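Long-range contacts in endoglucanase (Thermotoga maritima, PDB 2FVG), which probably acts as a metal-dependent aminopeptidase of the M42 family, which binds two divalent cations per subunit: residues Lys77-Pro82 with Phe123-Asp129; Leu175-Leu179 with Tyr190-Thr194; Leu7-Val13 with Gly163-Arg169. All blocks are in the same frame, centred on the assembly; numbering follows the deposited sequence.

Interaction 1. Residues Lys77-Pro82 with Phe123-Asp129; sequences KVSFLP and FENLRID
Phe80 and Phe123 meet with their planes nearly perpendicular, at 89°, CE2 of Phe80 lying 3.7 Å from CD1 of Phe123 and close to the plane of the Phe123 ring. One face of Phe123 is taken by Pro82, whose CD sits 3.5 Å from the ring centroid and almost on its normal, a CH-pi contact. The Phe80 side chain, CG held between backbone N and carbonyl carbon (chi1 61°), is swung over to 126-128, where CZ reaches Leu126 CB and CD1 comes within 3.6 Å of Ile128 CG1. Val78 CG2 packs on Ile128 CB beside it, while Val78 and Ile128 form a single antiparallel, hydrogen-bonded bridge. A water takes the Phe80 N-H at 2.8 Å where the strands diverge.

Arg127 folds back at chi2 (-74°), which brings NH1 to Glu124 O at 2.8 Å and to Leu126 O at 2.9 Å, in both cases above the carbonyl plane; Ser79 OG, bonded to Glu73, lies over one guanidinium face. A leucine in place of Arg127 would probably leave these two turn carbonyls without their arginine donor and the turn from Phe123 to Leu126 less firmly held.

The two strands are the outermost of a six-stranded antiparallel sheet, so their bridge brings its ends together; Phe67 of strand 66-72 meets Phe80 edge-to-face, and Ile105 of strand 101-107 touches Phe80 and Leu126.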
loop_
_atom_site.group_PDB
_atom_site.type_symbol
_atom_site.label_atom_id
_atom_site.label_comp_id
_atom_site.label_asym_id
_atom_site.label_seq_id
_atom_site.Cartn_x
_atom_site.Cartn_y
_atom_site.Cartn_z
ATOM N N LYS A 77 -5.386 31.069 1.869
ATOM C CA LYS A 77 -5.533 29.856 1.095
ATOM C C LYS A 77 -4.144 29.352 0.768
ATOM O O LYS A 77 -3.182 30.121 0.863
ATOM C CB LYS A 77 -6.391 30.085 -0.149
ATOM C CG LYS A 77 -7.872 30.128 0.193
ATOM C CD LYS A 77 -8.758 30.281 -1.022
ATOM C CE LYS A 77 -10.230 30.387 -0.611
ATOM N NZ LYS A 77 -10.490 31.493 0.363
ATOM N N VAL A 78 -4.024 28.056 0.464
ATOM C CA VAL A 78 -2.724 27.499 0.097
ATOM C C VAL A 78 -2.744 26.844 -1.283
ATOM O O VAL A 78 -3.748 26.260 -1.683
ATOM C CB VAL A 78 -2.123 26.498 1.171
ATOM C CG1 VAL A 78 -2.173 27.100 2.581
ATOM C CG2 VAL A 78 -2.822 25.192 1.158
ATOM N N SER A 79 -1.632 26.996 -2.006
ATOM C CA SER A 79 -1.413 26.356 -3.294
ATOM C C SER A 79 -0.695 25.041 -2.985
ATOM O O SER A 79 -0.009 24.916 -1.962
ATOM C CB SER A 79 -0.539 27.219 -4.200
ATOM O OG SER A 79 -1.134 28.496 -4.453
ATOM N N PHE A 80 -0.834 24.070 -3.875
ATOM C CA PHE A 80 -0.249 22.754 -3.657
ATOM C C PHE A 80 0.188 22.102 -4.969
ATOM O O PHE A 80 -0.255 22.488 -6.060
ATOM C CB PHE A 80 -1.246 21.873 -2.894
ATOM C CG PHE A 80 -2.539 21.641 -3.630
ATOM C CD1 PHE A 80 -3.558 22.590 -3.606
ATOM C CD2 PHE A 80 -2.741 20.459 -4.343
ATOM C CE1 PHE A 80 -4.759 22.374 -4.288
ATOM C CE2 PHE A 80 -3.932 20.233 -5.032
ATOM C CZ PHE A 80 -4.944 21.188 -5.008
ATOM N N LEU A 81 1.099 21.147 -4.862
ATOM C CA LEU A 81 1.574 20.423 -6.020
ATOM C C LEU A 81 1.374 18.956 -5.695
ATOM O O LEU A 81 1.519 18.580 -4.531
ATOM C CB LEU A 81 3.056 20.714 -6.273
ATOM C CG LEU A 81 3.475 22.160 -6.560
ATOM C CD1 LEU A 81 4.992 22.289 -6.478
ATOM C CD2 LEU A 81 2.941 22.648 -7.904
ATOM N N PRO A 82 1.033 18.133 -6.710
ATOM C CA PRO A 82 0.797 16.697 -6.537
ATOM C C PRO A 82 2.036 15.910 -6.136
ATOM O O PRO A 82 3.161 16.321 -6.430
ATOM C CB PRO A 82 0.353 16.241 -7.930
ATOM C CG PRO A 82 0.956 17.257 -8.862
ATOM C CD PRO A 82 0.842 18.551 -8.113
ATOM N N PHE A 123 -3.271 22.515 -11.505
ATOM C CA PHE A 123 -3.037 22.635 -10.067
ATOM C C PHE A 123 -2.879 24.077 -9.618
ATOM O O PHE A 123 -3.256 24.418 -8.495
ATOM C CB PHE A 123 -1.823 21.815 -9.635
ATOM C CG PHE A 123 -2.084 20.347 -9.590
ATOM C CD1 PHE A 123 -2.611 19.765 -8.448
ATOM C CD2 PHE A 123 -1.833 19.546 -10.694
ATOM C CE1 PHE A 123 -2.869 18.397 -8.404
ATOM C CE2 PHE A 123 -2.087 18.186 -10.659
ATOM C CZ PHE A 123 -2.609 17.611 -9.515
ATOM N N GLU A 124 -2.336 24.918 -10.501
ATOM C CA GLU A 124 -2.132 26.341 -10.225
ATOM C C GLU A 124 -3.464 27.069 -10.037
ATOM O O GLU A 124 -3.514 28.147 -9.428
ATOM C CB GLU A 124 -1.328 27.001 -11.356
ATOM N N ASN A 125 -4.540 26.477 -10.554
ATOM C CA ASN A 125 -5.883 27.065 -10.448
ATOM C C ASN A 125 -6.676 26.603 -9.210
ATOM O O ASN A 125 -7.758 27.131 -8.909
ATOM C CB ASN A 125 -6.668 26.812 -11.743
ATOM C CG ASN A 125 -6.018 27.467 -12.964
ATOM O OD1 ASN A 125 -5.467 28.576 -12.885
ATOM N ND2 ASN A 125 -6.097 26.788 -14.106
ATOM N N LEU A 126 -6.118 25.628 -8.493
ATOM C CA LEU A 126 -6.738 25.072 -7.299
ATOM C C LEU A 126 -6.125 25.656 -6.021
ATOM O O LEU A 126 -4.960 26.043 -6.002
ATOM C CB LEU A 126 -6.599 23.546 -7.314
ATOM C CG LEU A 126 -7.247 22.829 -8.508
ATOM C CD1 LEU A 126 -6.932 21.344 -8.519
ATOM C CD2 LEU A 126 -8.751 23.055 -8.546
ATOM N N ARG A 127 -6.919 25.714 -4.954
ATOM C CA ARG A 127 -6.469 26.214 -3.655
ATOM C C ARG A 127 -7.082 25.359 -2.566
ATOM O O ARG A 127 -8.161 24.804 -2.760
ATOM C CB ARG A 127 -6.941 27.659 -3.437
ATOM C CG ARG A 127 -6.396 28.701 -4.399
ATOM C CD ARG A 127 -4.941 29.044 -4.125
ATOM N NE ARG A 127 -4.441 30.086 -5.022
ATOM C CZ ARG A 127 -3.883 29.854 -6.206
ATOM N NH1 ARG A 127 -3.749 28.608 -6.670
ATOM N NH2 ARG A 127 -3.459 30.873 -6.932
ATOM N N ILE A 128 -6.401 25.219 -1.431
ATOM C CA ILE A 128 -7.009 24.489 -0.323
ATOM C C ILE A 128 -7.461 25.568 0.622
ATOM O O ILE A 128 -6.736 26.530 0.864
ATOM C CB ILE A 128 -6.056 23.550 0.449
ATOM C CG1 ILE A 128 -5.317 22.625 -0.505
ATOM C CG2 ILE A 128 -6.853 22.750 1.527
ATOM C CD1 ILE A 128 -4.192 21.837 0.146
ATOM N N ASP A 129 -8.678 25.419 1.119
ATOM C CA ASP A 129 -9.219 26.337 2.073
ATOM C C ASP A 129 -9.326 25.571 3.380
ATOM O O ASP A 129 -9.981 24.537 3.446
ATOM C CB ASP A 129 -10.598 26.822 1.606
ATOM C CG ASP A 129 -11.183 27.912 2.504
ATOM O OD1 ASP A 129 -10.414 28.559 3.252
ATOM O OD2 ASP A 129 -12.422 28.117 2.457
HETATM O O HOH W 1 -2.350 24.955 -6.015
#

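Interaction 2. Residues Leu175-Leu179 with Tyr190-Thr194; sequences LIDVL and YFVFT
Phe191, Leu175 and Phe193 bury the most surface here, and Leu175 of the helix is wedged between the two phenylalanines of the strand. Its CB lies 3.6 Å from Phe193 CZ, and its CD1 leans over the same ring, 4.3 Å from the centroid and off-centre. The other methyl, CD2, turns to the edge of Phe191 and stays near that ring's plane, 4.3 Å from CD2 of Phe191. Chi1 of Leu175 (-60°) sets CG anti to the carbonyl carbon, and chi2 (-163°) then sends one methyl to each ring.

One helical turn on, Leu179 lies across a face of Phe191: its CG is over the ring centre and its CD2 is 3.8 Å from CE1 of Phe191. Leu179 and Phe191 lie alongside one another, pointing opposite ways. Val178 CG1 adds a looser contact to Phe191 CE2, and Ile176 CG1 approaches Phe193 CE2 at 4.2 Å. The contact is wholly apolar, and all seven touching residues are buried.

Helix 18-28 adds to the cluster, with Ile24 and Ile28 against Phe193 and Ile28 against Leu179. The axes of 175-179 and 190-194 run roughly antiparallel, at 152°, and approach to 10.2 Å. Helices packed by aliphatic and aromatic side chains on a mixed central sheet, whose middle strands (here 187-194, 55-61, 215-224 and 297-306) run parallel, are characteristic of the alpha/beta catalytic domain of M42 and related zinc exopeptidases.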
loop_
_atom_site.group_PDB
_atom_site.type_symbol
_atom_site.label_atom_id
_atom_site.label_comp_id
_atom_site.label_asym_id
_atom_site.label_seq_id
_atom_site.Cartn_x
_atom_site.Cartn_y
_atom_site.Cartn_z
ATOM N N LEU A 175 0.325 -8.155 5.882
ATOM C CA LEU A 175 1.603 -8.543 6.487
ATOM C C LEU A 175 1.523 -8.541 7.990
ATOM O O LEU A 175 1.985 -9.477 8.627
ATOM C CB LEU A 175 2.740 -7.636 6.029
ATOM C CG LEU A 175 3.027 -7.590 4.520
ATOM C CD1 LEU A 175 4.399 -7.011 4.298
ATOM C CD2 LEU A 175 2.942 -8.963 3.892
ATOM N N ILE A 176 0.942 -7.478 8.546
ATOM C CA ILE A 176 0.714 -7.377 9.987
ATOM C C ILE A 176 -0.172 -8.520 10.485
ATOM O O ILE A 176 0.079 -9.060 11.566
ATOM C CB ILE A 176 0.055 -6.047 10.356
ATOM C CG1 ILE A 176 0.950 -4.883 9.942
ATOM C CG2 ILE A 176 -0.212 -5.965 11.860
ATOM C CD1 ILE A 176 0.311 -3.515 10.202
ATOM N N ASP A 177 -1.199 -8.888 9.710
ATOM C CA ASP A 177 -2.114 -9.977 10.111
ATOM C C ASP A 177 -1.449 -11.345 10.036
ATOM O O ASP A 177 -1.780 -12.232 10.819
ATOM C CB ASP A 177 -3.419 -9.988 9.285
ATOM C CG ASP A 177 -4.394 -8.871 9.687
ATOM O OD1 ASP A 177 -4.062 -8.015 10.553
ATOM O OD2 ASP A 177 -5.508 -8.853 9.121
ATOM N N VAL A 178 -0.552 -11.532 9.070
ATOM C CA VAL A 178 0.175 -12.792 8.955
ATOM C C VAL A 178 1.017 -12.937 10.213
ATOM O O VAL A 178 1.037 -13.995 10.841
ATOM C CB VAL A 178 1.051 -12.845 7.680
ATOM C CG1 VAL A 178 2.006 -14.062 7.717
ATOM C CG2 VAL A 178 0.170 -12.893 6.447
ATOM N N LEU A 179 1.673 -11.844 10.600
ATOM C CA LEU A 179 2.506 -11.841 11.804
ATOM C C LEU A 179 1.698 -12.026 13.082
ATOM O O LEU A 179 2.117 -12.774 13.974
ATOM C CB LEU A 179 3.336 -10.568 11.864
ATOM C CG LEU A 179 4.504 -10.557 10.881
ATOM C CD1 LEU A 179 5.126 -9.149 10.787
ATOM C CD2 LEU A 179 5.541 -11.609 11.296
ATOM N N TYR A 190 11.988 -11.798 5.835
ATOM C CA TYR A 190 11.941 -10.368 6.129
ATOM C C TYR A 190 10.629 -9.774 5.618
ATOM O O TYR A 190 10.281 -9.935 4.449
ATOM C CB TYR A 190 13.104 -9.642 5.464
ATOM C CG TYR A 190 14.452 -10.021 6.031
ATOM C CD1 TYR A 190 15.141 -11.130 5.561
ATOM C CD2 TYR A 190 15.041 -9.254 7.034
ATOM C CE1 TYR A 190 16.385 -11.478 6.093
ATOM C CE2 TYR A 190 16.279 -9.589 7.562
ATOM C CZ TYR A 190 16.945 -10.701 7.094
ATOM O OH TYR A 190 18.176 -11.034 7.641
ATOM N N PHE A 191 9.880 -9.148 6.512
ATOM C CA PHE A 191 8.664 -8.445 6.142
ATOM C C PHE A 191 9.081 -6.992 6.017
ATOM O O PHE A 191 9.500 -6.364 6.990
ATOM C CB PHE A 191 7.569 -8.647 7.189
ATOM C CG PHE A 191 7.071 -10.053 7.252
ATOM C CD1 PHE A 191 7.741 -11.010 7.997
ATOM C CD2 PHE A 191 5.943 -10.440 6.520
ATOM C CE1 PHE A 191 7.277 -12.326 8.039
ATOM C CE2 PHE A 191 5.471 -11.742 6.565
ATOM C CZ PHE A 191 6.135 -12.685 7.321
ATOM N N VAL A 192 9.001 -6.457 4.810
ATOM C CA VAL A 192 9.452 -5.088 4.582
ATOM C C VAL A 192 8.298 -4.149 4.229
ATOM O O VAL A 192 7.459 -4.482 3.401
ATOM C CB VAL A 192 10.598 -5.061 3.525
ATOM C CG1 VAL A 192 11.144 -3.622 3.326
ATOM C CG2 VAL A 192 11.748 -5.967 3.995
ATOM N N PHE A 193 8.281 -2.956 4.846
ATOM C CA PHE A 193 7.230 -1.973 4.621
ATOM C C PHE A 193 8.000 -0.791 4.049
ATOM O O PHE A 193 8.795 -0.148 4.744
ATOM C CB PHE A 193 6.512 -1.651 5.933
ATOM C CG PHE A 193 5.893 -2.871 6.598
ATOM C CD1 PHE A 193 6.656 -3.715 7.387
ATOM C CD2 PHE A 193 4.541 -3.151 6.414
ATOM C CE1 PHE A 193 6.057 -4.900 7.993
ATOM C CE2 PHE A 193 3.935 -4.322 7.007
ATOM C CZ PHE A 193 4.707 -5.172 7.793
ATOM N N THR A 194 7.760 -0.512 2.778
ATOM C CA THR A 194 8.613 0.404 2.062
ATOM C C THR A 194 8.113 1.829 1.989
ATOM O O THR A 194 6.939 2.130 2.221
ATOM C CB THR A 194 8.865 -0.110 0.628
ATOM O OG1 THR A 194 7.650 -0.033 -0.121
ATOM C CG2 THR A 194 9.333 -1.555 0.644
#

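Interaction 3. Residues Leu7-Val13 with Gly163-Arg169; sequences LSMMPGV and GKAFDDR. With EDO (1,2-ethanediol), chain C.
The end of the helix at Leu7-Met9 lies against the start of helix 166-180, with CA atoms of Ser8 and Ala165 5.5 Å apart and those of Leu7 and Arg169 nearly as close. Residues 7-13 leave helical geometry at Met10, a selenomethionine; Ala165 is the N-cap of the second helix, and a cis peptide bond joins Asp167 to Asp168.

Arg169 and Lys164 reach into the carbonyls of the uncoiling helix end. NH1 of Arg169 bonds Leu7 O at 3.1 Å, nearly along the C=O axis, and Met10 O at 2.9 Å; both oxygens lie in the guanidinium plane. The bend at chi2 (-81°) lays the arginine chain along Leu7, CD being 3.5 Å from Leu7 O. Lys164 is extended until chi4, where a turn of 71° brings NZ to 3.0 Å from both Ser8 O and Met10 O. Arginine and lysine thus grip Met10 O from opposite faces of its plane. In return Ser8 OG donates to a lone pair of Lys164 O at 2.8 Å, and a water links this hydroxyl to Lys164 N. A 1,2-ethanediol, probably from the crystallisation liquor, accepts from Ala165 N.

Met62 O takes Arg169 NE. Two cations gathered at a helix C-terminus would suit the helix dipole as well as its open carbonyls, while Glu64, salt-bridged to both Lys164 and Arg169, probably offsets part of their charge. This polar join brings the N-terminal segment against 163-169, which carries Asp167, a predicted ligand of both metal sites.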
loop_
_atom_site.group_PDB
_atom_site.type_symbol
_atom_site.label_atom_id
_atom_site.label_comp_id
_atom_site.label_asym_id
_atom_site.label_seq_id
_atom_site.Cartn_x
_atom_site.Cartn_y
_atom_site.Cartn_z
ATOM N N LEU A 7 -4.998 1.877 9.257
ATOM C CA LEU A 7 -4.028 1.978 8.168
ATOM C C LEU A 7 -4.570 2.805 7.025
ATOM O O LEU A 7 -3.925 3.751 6.570
ATOM C CB LEU A 7 -3.562 0.597 7.706
ATOM C CG LEU A 7 -2.577 0.027 8.729
ATOM C CD1 LEU A 7 -2.352 -1.435 8.495
ATOM C CD2 LEU A 7 -1.232 0.824 8.718
ATOM N N SER A 8 -5.780 2.472 6.601
ATOM C CA SER A 8 -6.458 3.193 5.537
ATOM C C SER A 8 -6.613 4.693 5.800
ATOM O O SER A 8 -6.241 5.538 4.964
ATOM C CB SER A 8 -7.855 2.598 5.346
ATOM O OG SER A 8 -8.628 3.495 4.565
HETATM N N MSE A 9 -7.152 5.025 6.965
HETATM C CA MSE A 9 -7.490 6.422 7.302
HETATM C C MSE A 9 -6.326 7.349 7.604
HETATM O O MSE A 9 -6.402 8.559 7.375
HETATM C CB MSE A 9 -8.451 6.446 8.481
HETATM C CG MSE A 9 -9.776 5.827 8.153
HETATM SE SE MSE A 9 -10.997 6.060 9.637
HETATM C CE MSE A 9 -11.146 8.099 9.534
HETATM N N MSE A 10 -5.257 6.762 8.114
HETATM C CA MSE A 10 -4.066 7.478 8.521
HETATM C C MSE A 10 -3.361 8.173 7.358
HETATM O O MSE A 10 -3.368 7.650 6.249
HETATM C CB MSE A 10 -3.160 6.419 9.089
HETATM C CG MSE A 10 -1.973 6.841 9.834
HETATM SE SE MSE A 10 -1.386 5.113 10.505
HETATM C CE MSE A 10 -2.796 4.780 11.941
ATOM N N PRO A 11 -2.749 9.361 7.608
ATOM C CA PRO A 11 -2.012 10.024 6.557
ATOM C C PRO A 11 -0.576 9.493 6.449
ATOM O O PRO A 11 0.082 9.266 7.466
ATOM C CB PRO A 11 -2.008 11.500 7.003
ATOM C CG PRO A 11 -2.176 11.480 8.475
ATOM C CD PRO A 11 -2.714 10.125 8.873
ATOM N N GLY A 12 -0.109 9.310 5.217
ATOM C CA GLY A 12 1.250 8.832 4.918
ATOM C C GLY A 12 1.587 8.991 3.436
ATOM O O GLY A 12 1.825 8.024 2.706
ATOM N N VAL A 13 1.621 10.232 2.988
ATOM C CA VAL A 13 1.928 10.534 1.618
ATOM C C VAL A 13 3.385 10.184 1.359
ATOM O O VAL A 13 4.190 10.199 2.291
ATOM C CB VAL A 13 1.660 12.031 1.353
ATOM C CG1 VAL A 13 2.076 12.426 -0.069
ATOM C CG2 VAL A 13 0.203 12.323 1.558
ATOM N N GLY A 163 -12.657 2.837 1.591
ATOM C CA GLY A 163 -11.747 3.782 2.225
ATOM C C GLY A 163 -10.666 4.158 1.248
ATOM O O GLY A 163 -10.687 3.732 0.105
ATOM N N LYS A 164 -9.708 4.953 1.700
ATOM C CA LYS A 164 -8.649 5.398 0.832
ATOM C C LYS A 164 -7.386 4.598 1.098
ATOM O O LYS A 164 -7.298 3.831 2.075
ATOM C CB LYS A 164 -8.368 6.889 1.056
ATOM C CG LYS A 164 -7.694 7.159 2.394
ATOM C CD LYS A 164 -7.197 8.543 2.462
ATOM C CE LYS A 164 -6.504 8.836 3.776
ATOM N NZ LYS A 164 -5.190 8.179 3.942
ATOM N N ALA A 165 -6.411 4.816 0.217
ATOM C CA ALA A 165 -5.067 4.242 0.278
ATOM C C ALA A 165 -5.056 2.727 0.459
ATOM O O ALA A 165 -4.095 2.199 1.006
ATOM C CB ALA A 165 -4.264 4.892 1.390
ATOM N N PHE A 166 -6.080 2.028 -0.012
ATOM C CA PHE A 166 -6.060 0.542 0.086
ATOM C C PHE A 166 -4.827 0.028 -0.691
ATOM O O PHE A 166 -4.259 -1.031 -0.387
ATOM C CB PHE A 166 -7.355 -0.084 -0.410
ATOM C CG PHE A 166 -8.504 -0.041 0.592
ATOM C CD1 PHE A 166 -8.272 0.039 1.958
ATOM C CD2 PHE A 166 -9.818 -0.202 0.150
ATOM C CE1 PHE A 166 -9.343 0.025 2.873
ATOM C CE2 PHE A 166 -10.901 -0.225 1.056
ATOM C CZ PHE A 166 -10.660 -0.121 2.414
ATOM N N ASP A 167 -4.440 0.797 -1.701
ATOM C CA ASP A 167 -3.182 0.600 -2.439
ATOM C C ASP A 167 -2.155 1.558 -1.777
ATOM O O ASP A 167 -2.171 2.771 -2.065
ATOM C CB ASP A 167 -3.383 0.993 -3.900
ATOM C CG ASP A 167 -2.082 0.994 -4.702
ATOM O OD1 ASP A 167 -1.097 0.327 -4.301
ATOM O OD2 ASP A 167 -2.057 1.668 -5.751
ATOM N N ASP A 168 -1.274 1.057 -0.899
ATOM C CA ASP A 168 -1.148 -0.364 -0.528
ATOM C C ASP A 168 -1.303 -0.618 0.990
ATOM O O ASP A 168 -0.690 -1.540 1.574
ATOM C CB ASP A 168 0.204 -0.896 -1.042
ATOM C CG ASP A 168 0.284 -2.420 -1.075
ATOM O OD1 ASP A 168 -0.782 -3.086 -1.105
ATOM O OD2 ASP A 168 1.427 -2.957 -1.062
ATOM N N ARG A 169 -2.165 0.153 1.646
ATOM C CA ARG A 169 -2.385 -0.081 3.072
ATOM C C ARG A 169 -3.037 -1.451 3.312
ATOM O O ARG A 169 -2.882 -2.004 4.402
ATOM C CB ARG A 169 -3.152 1.070 3.738
ATOM C CG ARG A 169 -2.460 2.468 3.556
ATOM C CD ARG A 169 -1.274 2.778 4.537
ATOM N NE ARG A 169 -0.507 3.949 4.093
ATOM C CZ ARG A 169 -0.882 5.212 4.265
ATOM N NH1 ARG A 169 -2.023 5.508 4.878
ATOM N NH2 ARG A 169 -0.111 6.187 3.827
HETATM C C1 EDO C . -5.192 7.359 -1.408
HETATM O O1 EDO C . -4.756 8.714 -1.438
HETATM C C2 EDO C . -6.216 7.161 -2.519
HETATM O O2 EDO C . -6.955 5.960 -2.286
HETATM O O HOH W 2 -10.086 5.666 4.522
#

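Overall arrangement
Interactions 2 and 3 share helix 166-180: 163-169 holds its start and 175-179 a later part. Their centres are 16 Å apart, and they touch where Ile176 CD1 packs on Leu7 CD1 at 3.8 Å. Both lie near the predicted dinuclear metal site. Interaction 3 contains Asp167, and the side chains of Arg169 and Phe193 are each about 8 Å from that of His61, a predicted zinc ligand. Interaction 1 stands apart in the separate antiparallel sheet, away from the annotated sites: its centre is 35 Å from that of interaction 2 and 22 Å from that of interaction 3. Along the chain it is nested inside the loop that interaction 3 closes.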